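Local coordinates for cytoplasmic protein (Cryptococcus neoformans var. grubii serotype A, PDB 7LPO) that probably hydrolyses the beta-glucosidic bond of steryl glucosides, as a member of glycoside hydrolase family 5, at residues A[31-35]-A[705-709]; A[139-145]-A[265-271]; A[240-245]-A[411-416]; A[695-701]-A[754-760]. All blocks are in the same frame, centred on the assembly; numbering follows the deposited sequence.

Two pairs of neighbouring contacts serve two parts of one enzyme. Contacts 2 and 3, with centres about 11 Å apart, belong to the catalytic barrel: contact 3 joins two outer helices and contact 2 joins two parallel strands beneath them, the hydroxyl Tyr412 OH lying 2.7 Å from Asp267 O in a weak hydrogen bond. Contact 2 also reaches the pocket, where the side chain of Glu271 is about 3 Å from a bound Tris molecule. Contacts 1 and 4, with centres about 13 Å apart, lie in and against the C-terminal domain and meet where Thr707 OG1 approaches Tyr754 OH at 2.6 Å. Contacts 1 and 2 are about 29 Å apart between centres.

Contact 1 (A[31-35]-A[705-709]); sequences VNGRS and VYTEI
The flat guanidinium of Arg34 is met at its edge, close to its own plane, by the backbone oxygen of Tyr706 and the carboxylate of Glu708, while the Tyr706 ring lies farther off: CZ of Arg34 is 5.9 Å from the ring centroid of Tyr706, a long cation-pi approach of weak attraction at most. Here a loop between strands 28-29 and 35-43 is tied to the start of strand 707-710 in the C-terminal domain of this family 5 hydrolase, and Arg34 supplies the polar link between residues some 670 positions apart in sequence. NH1 carries most of the load. It reaches Glu708 OE2 at 2.7 Å in a salt bridge, using the oxygen's anti lone pair, and Tyr706 O at 2.9 Å, nearly along the C=O axis. NH2 adds a weak bond to the same OE2, and the carboxylate and guanidinium planes stand only 24° apart. The bend in the arginine chain at its third torsion (chi3 -56°) brings NH1 between Tyr706 O and Glu708 OE2, and a further salt bridge from NE to Asp30 helps to fix its rotation. Glu708 comes up from the strand with its chain extended beyond CG, which brings OE2 within range although its CB does not face the loop. One NH1 is thus shared by a carboxylate and a backbone carbonyl, both in the guanidinium plane, an arrangement that would hold the group's orientation. Beside the polar centre, Val705 fills in with carbon: its CG1 lies 3.9 Å from Arg34 CG, and its CG2 rests 4.1 Å from Asn32 CB.

Contact 2 (A[139-145]-A[265-271]); sequences FMDPHQD and GWDSINE
Two adjacent parallel strands of the TIM barrel run side by side here, 137-143 and 263-267, and carry on at their C-terminal ends into the pocket; the Asn270-Glu271 pair is consistent with the Asn-Glu sequence found in family 5 enzymes at the end of the fourth barrel strand. Parallel pairing is set by Met140 N to Gly265 O at 3.1 Å and Asp267 N to Met140 O at 2.8 Å, and resumes beyond the strand with Asn270 N to Pro142 O. On the outer face Met140 lays CG over the six-membered ring of Trp266, 3.5 Å from its centroid and almost on the normal, a CH-pi contact that its SD continues as a more distant Met-aromatic one. Nearer the pocket, the Asn270 amide stacks on the His143 ring, the planes 19° apart and ND2 3.3 Å from His143 CE1. With CG anti to the backbone N (chi1 -176°), the amide also reaches Gln144 O through ND2 at 3.0 Å, in plane with both groups. Gln144 answers with NE2 to Asn270 O at 2.8 Å, tying the two loops together, and its OE1 accepts from Trp147 N, so both ends of the amide are held. The His143 ring is held in its own plane between carboxylates, ND1 to Asp141 OD2 and NE2 to Asp145 OD2, the latter shared with Lys48 and Ser154. Water 2 bridges Asp145 OD1 and Glu271 OE1. Arg100 binds both Asp267 and Asn270, while His452 and Tris share Glu271 OE2. Strand 98-104 flanks 137-143 on its other edge, and helix 400-419 covers Pro142 and Trp266 from outside.

Contact 3 (A[240-245]-A[411-416]); sequences FIDAVG and AYSSRI
Asp242 OD1 is gripped twice, by Arg415 NH1 at 2.8 Å and by water 3 at 2.7 Å, and the same water accepts a bond from Arg415 NH2, closing a small ring between carboxylate and guanidinium. The NH1 bond is nearly straight (167°) and lies in the guanidinium plane, but it meets OD1 on the anti side and somewhat out of the carboxylate plane. It joins helix 232-254 to helix 400-419, outer helices of the barrel that run nearly parallel, their local axes 9.7 Å apart at closest and inclined by 22°. Bends at the second and third torsions of the arginine chain fold its head back over Ile241, so that CG2 of Ile241 sits over the middle of one guanidinium face, 3.9 Å above it. The branch of Ile241 ending in CD1 runs the other way, to Ala411 CB at 3.8 Å. Gly245 has no side chain, and this lets Arg415 CG approach Gly245 CA to 4.0 Å; a CB there would run into that carbon. Deeper in, Val244 CG1 lies 3.9 Å from Tyr412 CE1 and 4.0 Å from Ile416 CD1, and these side chains go on to pack against Trp266. The chemistry is thus graded from charge and water at the outer margin to hydrocarbon within, and the apolar cover on one guanidinium face would probably strengthen the ion pair.

Contact 4 (A[695-701]-A[754-760]); sequences VRADDIA and YPVPGTG
Val695 places CG1 anti to its own backbone N (chi1 -172°) and Val756 turns its CG1 away from its carbonyl carbon (chi1 -47°), and by these two torsions the CG1 methyls come 4.0 Å apart, their side chains crossing at about a right angle. Val695 CG1 also abuts Pro757 CD at 3.8 Å, while its other branch, CG2, faces Tyr754 CE1 obliquely. Val756 CG1 goes further, past Asp699 CB to Ala701 CB at 3.9 Å, and so fills the inside of the curve made by 695-701. In the C-terminal domain of the family, 695-701 is the end of strand 689-696 and the turn after it, and 754-760 is the loop leading into strand 761-770. Those two strands are antiparallel neighbours in a four-stranded sheet; the first segment leads from that sheet toward strand 707-710, the second from strand 749-753 back to it. At the end of strand 689-696 the chain makes a type I beta turn from Arg696 to Asp699. Asp699 OD2 takes Arg696 N at 2.8 Å and Arg696 NE at 3.0 Å from the same face of its carboxylate, and a weak bond from NH2 to OD1 completes the salt bridge, so the turn's last residue holds its first. One direct hydrogen bond spans the segments, Ala697 N to Gly760 O at 2.9 Å, bent to 132° at the hydrogen. The hydroxyl of Tyr754 reaches outside the contact, to Val674 O and Thr707 OG1. Water 4 lies at the outer margin, donating to Ala697 O at 2.9 Å and to Pro757 O at 2.8 Å.

Contact 1 (A[31-35]-A[705-709])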
# COMPACT_ATOMS: atom_id res chain seq x y z
N VAL A 31 26.92 -7.02 -2.57
CA VAL A 31 28.12 -6.80 -3.36
C VAL A 31 28.90 -8.08 -3.62
O VAL A 31 29.79 -8.09 -4.48
CB VAL A 31 29.03 -5.76 -2.67
CG1 VAL A 31 28.26 -4.44 -2.49
CG2 VAL A 31 29.55 -6.29 -1.35
N ASN A 32 28.58 -9.17 -2.94
CA ASN A 32 29.24 -10.45 -3.18
C ASN A 32 28.41 -11.38 -4.05
O ASN A 32 28.71 -12.58 -4.13
CB ASN A 32 29.57 -11.11 -1.85
CG ASN A 32 30.62 -10.33 -1.07
OD1 ASN A 32 31.62 -9.88 -1.63
ND2 ASN A 32 30.39 -10.15 0.22
N GLY A 33 27.37 -10.86 -4.71
CA GLY A 33 26.58 -11.62 -5.65
C GLY A 33 25.44 -12.43 -5.06
O GLY A 33 24.74 -13.11 -5.82
N ARG A 34 25.23 -12.38 -3.76
CA ARG A 34 24.15 -13.16 -3.15
C ARG A 34 22.80 -12.56 -3.50
O ARG A 34 22.60 -11.35 -3.43
CB ARG A 34 24.33 -13.21 -1.64
CG ARG A 34 25.61 -13.90 -1.18
CD ARG A 34 25.58 -14.21 0.31
NE ARG A 34 25.36 -13.01 1.12
CZ ARG A 34 25.11 -13.03 2.43
NH1 ARG A 34 25.05 -14.18 3.09
NH2 ARG A 34 24.92 -11.89 3.09
N SER A 35 21.86 -13.43 -3.89
CA SER A 35 20.48 -12.99 -4.09
C SER A 35 19.83 -12.73 -2.74
O SER A 35 19.83 -13.60 -1.86
CB SER A 35 19.69 -14.05 -4.85
OG SER A 35 20.20 -14.24 -6.15
N VAL A 705 31.06 -16.19 2.12
CA VAL A 705 29.96 -15.94 1.20
C VAL A 705 29.15 -17.23 1.12
O VAL A 705 29.53 -18.17 0.41
CB VAL A 705 30.44 -15.50 -0.19
CG1 VAL A 705 29.27 -15.18 -1.09
CG2 VAL A 705 31.36 -14.28 -0.04
N TYR A 706 28.03 -17.27 1.83
CA TYR A 706 27.22 -18.46 1.98
C TYR A 706 25.76 -18.05 2.02
O TYR A 706 25.41 -16.86 2.09
CB TYR A 706 27.61 -19.22 3.26
CG TYR A 706 27.71 -18.27 4.41
CD1 TYR A 706 26.58 -17.92 5.13
CD2 TYR A 706 28.91 -17.67 4.74
CE1 TYR A 706 26.65 -17.02 6.17
CE2 TYR A 706 28.99 -16.75 5.79
CZ TYR A 706 27.86 -16.44 6.50
OH TYR A 706 27.90 -15.54 7.54
N THR A 707 24.89 -19.05 2.01
CA THR A 707 23.45 -18.83 2.10
C THR A 707 23.02 -18.75 3.56
O THR A 707 23.48 -19.53 4.40
CB THR A 707 22.73 -19.97 1.38
OG1 THR A 707 23.09 -19.96 -0.00
CG2 THR A 707 21.23 -19.84 1.52
N GLU A 708 22.15 -17.79 3.85
CA GLU A 708 21.61 -17.56 5.18
C GLU A 708 20.10 -17.68 5.13
O GLU A 708 19.45 -17.06 4.28
CB GLU A 708 21.99 -16.18 5.73
CG GLU A 708 23.47 -15.96 5.90
CD GLU A 708 23.80 -14.58 6.46
OE1 GLU A 708 23.49 -14.32 7.64
OE2 GLU A 708 24.38 -13.75 5.71
N ILE A 709 19.55 -18.46 6.05
CA ILE A 709 18.13 -18.74 6.12
C ILE A 709 17.66 -18.40 7.53
O ILE A 709 18.32 -18.73 8.51
CB ILE A 709 17.83 -20.22 5.79
CG1 ILE A 709 17.95 -20.44 4.28
CG2 ILE A 709 16.47 -20.62 6.31
CD1 ILE A 709 18.21 -21.90 3.89

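Contact 2 (A[139-145]-A[265-271])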
# COMPACT_ATOMS: atom_id res chain seq x y z
N PHE A 139 12.20 1.46 2.47
CA PHE A 139 11.86 2.32 1.34
C PHE A 139 10.63 3.15 1.71
O PHE A 139 9.76 2.73 2.48
CB PHE A 139 11.70 1.55 0.01
CG PHE A 139 10.51 0.66 -0.10
CD1 PHE A 139 10.52 -0.59 0.46
CD2 PHE A 139 9.41 1.04 -0.85
CE1 PHE A 139 9.43 -1.44 0.33
CE2 PHE A 139 8.32 0.21 -0.98
CZ PHE A 139 8.33 -1.03 -0.40
N MET A 140 10.63 4.38 1.20
CA MET A 140 9.70 5.42 1.63
C MET A 140 8.43 5.38 0.80
O MET A 140 8.48 5.29 -0.43
CB MET A 140 10.36 6.79 1.51
CG MET A 140 11.74 6.92 2.14
SD MET A 140 11.73 6.55 3.91
CE MET A 140 10.93 7.86 4.67
N ASP A 141 7.29 5.49 1.47
CA ASP A 141 5.98 5.42 0.82
C ASP A 141 5.25 6.73 1.02
O ASP A 141 4.73 6.99 2.12
CB ASP A 141 5.17 4.26 1.39
CG ASP A 141 3.67 4.43 1.21
OD1 ASP A 141 3.22 5.08 0.23
OD2 ASP A 141 2.92 3.91 2.08
N PRO A 142 5.21 7.61 0.01
CA PRO A 142 4.29 8.76 0.06
C PRO A 142 2.86 8.28 -0.07
O PRO A 142 2.41 7.90 -1.16
CB PRO A 142 4.71 9.62 -1.14
CG PRO A 142 5.75 8.86 -1.86
CD PRO A 142 5.81 7.47 -1.32
N HIS A 143 2.13 8.26 1.04
CA HIS A 143 0.93 7.46 1.14
C HIS A 143 -0.32 8.33 1.07
O HIS A 143 -0.36 9.44 1.62
CB HIS A 143 0.92 6.66 2.44
CG HIS A 143 -0.13 5.59 2.47
ND1 HIS A 143 0.14 4.28 2.17
CD2 HIS A 143 -1.46 5.66 2.73
CE1 HIS A 143 -0.97 3.57 2.26
NE2 HIS A 143 -1.96 4.38 2.58
N GLN A 144 -1.34 7.80 0.41
CA GLN A 144 -2.65 8.41 0.33
C GLN A 144 -3.68 7.31 0.09
O GLN A 144 -3.37 6.23 -0.42
CB GLN A 144 -2.72 9.48 -0.78
CG GLN A 144 -2.72 8.92 -2.20
CD GLN A 144 -4.09 8.43 -2.66
OE1 GLN A 144 -5.11 8.99 -2.28
NE2 GLN A 144 -4.10 7.40 -3.48
N ASP A 145 -4.92 7.61 0.48
CA ASP A 145 -6.07 6.78 0.17
C ASP A 145 -7.20 7.73 -0.16
O ASP A 145 -7.49 8.64 0.62
CB ASP A 145 -6.46 5.87 1.35
CG ASP A 145 -5.37 4.91 1.73
OD1 ASP A 145 -5.20 3.90 1.00
OD2 ASP A 145 -4.69 5.16 2.75
N GLY A 265 15.43 3.27 -1.21
CA GLY A 265 14.72 3.81 -2.36
C GLY A 265 13.39 4.41 -1.95
O GLY A 265 13.04 4.47 -0.77
N TRP A 266 12.65 4.85 -2.97
CA TRP A 266 11.40 5.56 -2.77
C TRP A 266 10.32 4.93 -3.64
O TRP A 266 10.54 4.67 -4.83
CB TRP A 266 11.55 7.05 -3.11
CG TRP A 266 12.52 7.75 -2.21
CD1 TRP A 266 13.87 7.62 -2.21
CD2 TRP A 266 12.21 8.68 -1.16
NE1 TRP A 266 14.43 8.40 -1.24
CE2 TRP A 266 13.43 9.06 -0.58
CE3 TRP A 266 11.02 9.22 -0.67
CZ2 TRP A 266 13.50 9.95 0.48
CZ3 TRP A 266 11.09 10.10 0.38
CH2 TRP A 266 12.32 10.47 0.94
N ASP A 267 9.17 4.66 -3.03
CA ASP A 267 7.96 4.29 -3.75
C ASP A 267 7.37 5.52 -4.41
O ASP A 267 7.61 6.66 -3.99
CB ASP A 267 6.94 3.67 -2.79
CG ASP A 267 6.14 2.52 -3.42
OD1 ASP A 267 6.11 2.38 -4.67
OD2 ASP A 267 5.54 1.74 -2.66
N SER A 268 6.59 5.30 -5.47
CA SER A 268 5.84 6.39 -6.07
C SER A 268 4.52 6.58 -5.32
O SER A 268 4.19 5.83 -4.40
CB SER A 268 5.63 6.14 -7.57
OG SER A 268 4.97 4.93 -7.81
N ILE A 269 3.77 7.61 -5.70
CA ILE A 269 2.55 7.95 -4.98
C ILE A 269 1.67 6.73 -4.84
O ILE A 269 1.40 6.02 -5.82
CB ILE A 269 1.82 9.09 -5.69
CG1 ILE A 269 0.56 9.47 -4.91
CG2 ILE A 269 1.46 8.72 -7.11
CD1 ILE A 269 -0.01 10.82 -5.33
N ASN A 270 1.19 6.49 -3.63
CA ASN A 270 0.48 5.26 -3.31
C ASN A 270 -0.88 5.22 -4.00
O ASN A 270 -1.63 6.20 -3.99
CB ASN A 270 0.30 5.14 -1.80
CG ASN A 270 -0.36 3.83 -1.40
OD1 ASN A 270 0.26 2.77 -1.49
ND2 ASN A 270 -1.61 3.90 -0.96
N GLU A 271 -1.19 4.06 -4.61
CA GLU A 271 -2.49 3.72 -5.20
C GLU A 271 -3.22 4.92 -5.78
O GLU A 271 -4.34 5.25 -5.36
CB GLU A 271 -3.36 3.03 -4.13
CG GLU A 271 -2.73 1.73 -3.65
CD GLU A 271 -3.65 0.87 -2.80
OE1 GLU A 271 -4.78 1.32 -2.49
OE2 GLU A 271 -3.23 -0.27 -2.46
O HOH W 1 3.58 4.38 -2.35
O HOH W 2 -6.06 3.54 -1.55

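Contact 3 (A[240-245]-A[411-416])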
# COMPACT_ATOMS: atom_id res chain seq x y z
N PHE A 240 3.07 18.57 -4.39
CA PHE A 240 3.29 17.23 -3.85
C PHE A 240 4.73 16.78 -4.05
O PHE A 240 5.37 16.26 -3.13
CB PHE A 240 2.33 16.23 -4.51
CG PHE A 240 2.67 14.79 -4.24
CD1 PHE A 240 2.46 14.23 -2.99
CD2 PHE A 240 3.22 14.00 -5.23
CE1 PHE A 240 2.79 12.91 -2.74
CE2 PHE A 240 3.54 12.69 -4.99
CZ PHE A 240 3.32 12.14 -3.75
N ILE A 241 5.27 16.99 -5.25
CA ILE A 241 6.65 16.61 -5.55
C ILE A 241 7.62 17.46 -4.73
O ILE A 241 8.65 16.96 -4.25
CB ILE A 241 6.90 16.73 -7.06
CG1 ILE A 241 6.03 15.69 -7.80
CG2 ILE A 241 8.38 16.53 -7.39
CD1 ILE A 241 6.05 15.80 -9.31
N ASP A 242 7.30 18.75 -4.54
CA ASP A 242 8.15 19.59 -3.70
C ASP A 242 8.15 19.12 -2.26
O ASP A 242 9.18 19.13 -1.59
CB ASP A 242 7.68 21.05 -3.76
CG ASP A 242 8.14 21.78 -5.00
OD1 ASP A 242 8.80 21.15 -5.87
OD2 ASP A 242 7.84 23.00 -5.13
N ALA A 243 6.98 18.72 -1.74
CA ALA A 243 6.92 18.32 -0.34
C ALA A 243 7.72 17.04 -0.11
O ALA A 243 8.53 16.98 0.82
CB ALA A 243 5.47 18.13 0.09
N VAL A 244 7.49 16.02 -0.94
CA VAL A 244 8.31 14.81 -0.84
C VAL A 244 9.78 15.16 -1.06
O VAL A 244 10.66 14.68 -0.34
CB VAL A 244 7.83 13.74 -1.83
CG1 VAL A 244 8.72 12.48 -1.74
CG2 VAL A 244 6.37 13.40 -1.57
N GLY A 245 10.05 16.03 -2.03
CA GLY A 245 11.42 16.42 -2.30
C GLY A 245 12.09 17.08 -1.12
O GLY A 245 13.30 16.93 -0.93
N ALA A 411 8.54 13.20 -13.60
CA ALA A 411 8.80 14.36 -12.75
C ALA A 411 9.12 13.95 -11.32
O ALA A 411 10.07 14.45 -10.71
CB ALA A 411 7.60 15.32 -12.76
N TYR A 412 8.31 13.05 -10.76
CA TYR A 412 8.55 12.59 -9.39
C TYR A 412 9.91 11.92 -9.27
O TYR A 412 10.71 12.28 -8.40
CB TYR A 412 7.43 11.63 -8.95
CG TYR A 412 7.66 10.99 -7.61
CD1 TYR A 412 7.37 11.66 -6.44
CD2 TYR A 412 8.19 9.70 -7.50
CE1 TYR A 412 7.58 11.09 -5.20
CE2 TYR A 412 8.41 9.12 -6.25
CZ TYR A 412 8.10 9.83 -5.11
OH TYR A 412 8.29 9.28 -3.86
N SER A 413 10.19 10.96 -10.15
CA SER A 413 11.41 10.16 -10.00
C SER A 413 12.66 11.01 -10.18
O SER A 413 13.67 10.79 -9.51
CB SER A 413 11.38 8.99 -10.99
OG SER A 413 11.40 9.43 -12.34
N SER A 414 12.62 12.01 -11.07
CA SER A 414 13.76 12.90 -11.23
C SER A 414 14.05 13.66 -9.94
O SER A 414 15.22 13.85 -9.57
CB SER A 414 13.52 13.88 -12.37
OG SER A 414 13.37 13.20 -13.59
N ARG A 415 13.01 14.12 -9.25
CA ARG A 415 13.23 14.84 -8.01
C ARG A 415 13.84 13.94 -6.95
O ARG A 415 14.74 14.36 -6.22
CB ARG A 415 11.92 15.45 -7.48
CG ARG A 415 12.11 16.27 -6.20
CD ARG A 415 12.96 17.53 -6.47
NE ARG A 415 12.40 18.22 -7.62
CZ ARG A 415 11.41 19.10 -7.56
NH1 ARG A 415 10.89 19.43 -6.38
NH2 ARG A 415 10.95 19.66 -8.67
N ILE A 416 13.37 12.70 -6.86
CA ILE A 416 13.92 11.77 -5.88
C ILE A 416 15.42 11.61 -6.09
O ILE A 416 16.21 11.67 -5.14
CB ILE A 416 13.20 10.41 -5.95
CG1 ILE A 416 11.76 10.54 -5.46
CG2 ILE A 416 14.00 9.34 -5.19
CD1 ILE A 416 11.60 10.87 -4.00
O HOH W 3 8.21 20.61 -8.49

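Contact 4 (A[695-701]-A[754-760])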
# COMPACT_ATOMS: atom_id res chain seq x y z
N VAL A 695 22.12 -23.00 -8.66
CA VAL A 695 23.50 -22.57 -8.44
C VAL A 695 24.28 -22.79 -9.73
O VAL A 695 24.30 -23.90 -10.26
CB VAL A 695 24.15 -23.35 -7.27
CG1 VAL A 695 25.52 -22.75 -6.91
CG2 VAL A 695 23.25 -23.34 -6.03
N ARG A 696 24.92 -21.74 -10.22
CA ARG A 696 25.69 -21.79 -11.45
C ARG A 696 27.18 -21.95 -11.16
O ARG A 696 27.65 -21.72 -10.04
CB ARG A 696 25.45 -20.52 -12.29
CG ARG A 696 24.01 -20.32 -12.73
CD ARG A 696 23.63 -18.83 -12.75
NE ARG A 696 23.73 -18.19 -11.44
CZ ARG A 696 23.28 -16.96 -11.17
NH1 ARG A 696 22.69 -16.24 -12.12
NH2 ARG A 696 23.42 -16.45 -9.95
N ALA A 697 27.92 -22.33 -12.20
CA ALA A 697 29.35 -22.58 -12.04
C ALA A 697 30.14 -21.32 -11.77
O ALA A 697 31.25 -21.40 -11.21
CB ALA A 697 29.89 -23.29 -13.28
N ASP A 698 29.62 -20.15 -12.14
CA ASP A 698 30.33 -18.89 -11.92
C ASP A 698 29.84 -18.14 -10.69
O ASP A 698 30.27 -17.00 -10.46
CB ASP A 698 30.22 -17.99 -13.16
CG ASP A 698 28.79 -17.81 -13.64
OD1 ASP A 698 27.86 -18.30 -12.96
OD2 ASP A 698 28.59 -17.19 -14.70
N ASP A 699 28.99 -18.75 -9.87
CA ASP A 699 28.56 -18.12 -8.63
C ASP A 699 29.69 -18.15 -7.61
O ASP A 699 30.56 -19.02 -7.63
CB ASP A 699 27.33 -18.82 -8.07
CG ASP A 699 26.04 -18.35 -8.73
OD1 ASP A 699 25.93 -17.13 -8.98
OD2 ASP A 699 25.16 -19.18 -9.00
N ILE A 700 29.67 -17.18 -6.70
CA ILE A 700 30.73 -16.98 -5.72
C ILE A 700 30.30 -17.61 -4.40
O ILE A 700 29.31 -17.18 -3.79
CB ILE A 700 31.04 -15.50 -5.52
CG1 ILE A 700 31.60 -14.89 -6.80
CG2 ILE A 700 32.01 -15.33 -4.36
CD1 ILE A 700 31.61 -13.36 -6.78
N ALA A 701 31.06 -18.61 -3.95
CA ALA A 701 30.81 -19.27 -2.67
C ALA A 701 32.14 -19.50 -1.97
O ALA A 701 33.10 -19.97 -2.59
CB ALA A 701 30.09 -20.61 -2.86
N TYR A 754 28.20 -24.32 0.47
CA TYR A 754 28.26 -25.40 -0.50
C TYR A 754 29.16 -24.99 -1.64
O TYR A 754 29.32 -23.79 -1.90
CB TYR A 754 26.86 -25.79 -1.03
CG TYR A 754 25.92 -24.64 -1.33
CD1 TYR A 754 26.13 -23.79 -2.41
CD2 TYR A 754 24.79 -24.43 -0.55
CE1 TYR A 754 25.26 -22.74 -2.68
CE2 TYR A 754 23.92 -23.39 -0.81
CZ TYR A 754 24.16 -22.56 -1.87
OH TYR A 754 23.27 -21.53 -2.12
N PRO A 755 29.79 -25.94 -2.33
CA PRO A 755 30.54 -25.61 -3.54
C PRO A 755 29.63 -25.49 -4.75
O PRO A 755 28.67 -26.25 -4.91
CB PRO A 755 31.50 -26.79 -3.70
CG PRO A 755 30.74 -27.95 -3.11
CD PRO A 755 29.93 -27.37 -1.96
N VAL A 756 29.94 -24.53 -5.62
CA VAL A 756 29.18 -24.39 -6.86
C VAL A 756 29.54 -25.56 -7.76
O VAL A 756 30.56 -26.23 -7.54
CB VAL A 756 29.46 -23.04 -7.54
CG1 VAL A 756 29.39 -21.92 -6.51
CG2 VAL A 756 30.81 -23.05 -8.24
N PRO A 757 28.72 -25.87 -8.77
CA PRO A 757 29.09 -26.93 -9.71
C PRO A 757 30.31 -26.54 -10.54
O PRO A 757 30.53 -25.37 -10.86
CB PRO A 757 27.85 -27.09 -10.60
CG PRO A 757 26.74 -26.38 -9.86
CD PRO A 757 27.40 -25.30 -9.05
N GLY A 758 31.11 -27.55 -10.88
CA GLY A 758 32.25 -27.30 -11.75
C GLY A 758 31.85 -26.85 -13.13
O GLY A 758 32.64 -26.21 -13.83
N THR A 759 30.62 -27.16 -13.55
CA THR A 759 30.15 -26.80 -14.88
C THR A 759 28.64 -26.63 -14.84
O THR A 759 27.94 -27.38 -14.16
CB THR A 759 30.53 -27.88 -15.91
OG1 THR A 759 29.92 -27.57 -17.17
CG2 THR A 759 30.06 -29.26 -15.45
N GLY A 760 28.15 -25.65 -15.59
CA GLY A 760 26.73 -25.51 -15.81
C GLY A 760 25.96 -24.99 -14.62
O GLY A 760 26.38 -24.04 -13.97
O HOH W 4 32.83 -23.84 -10.72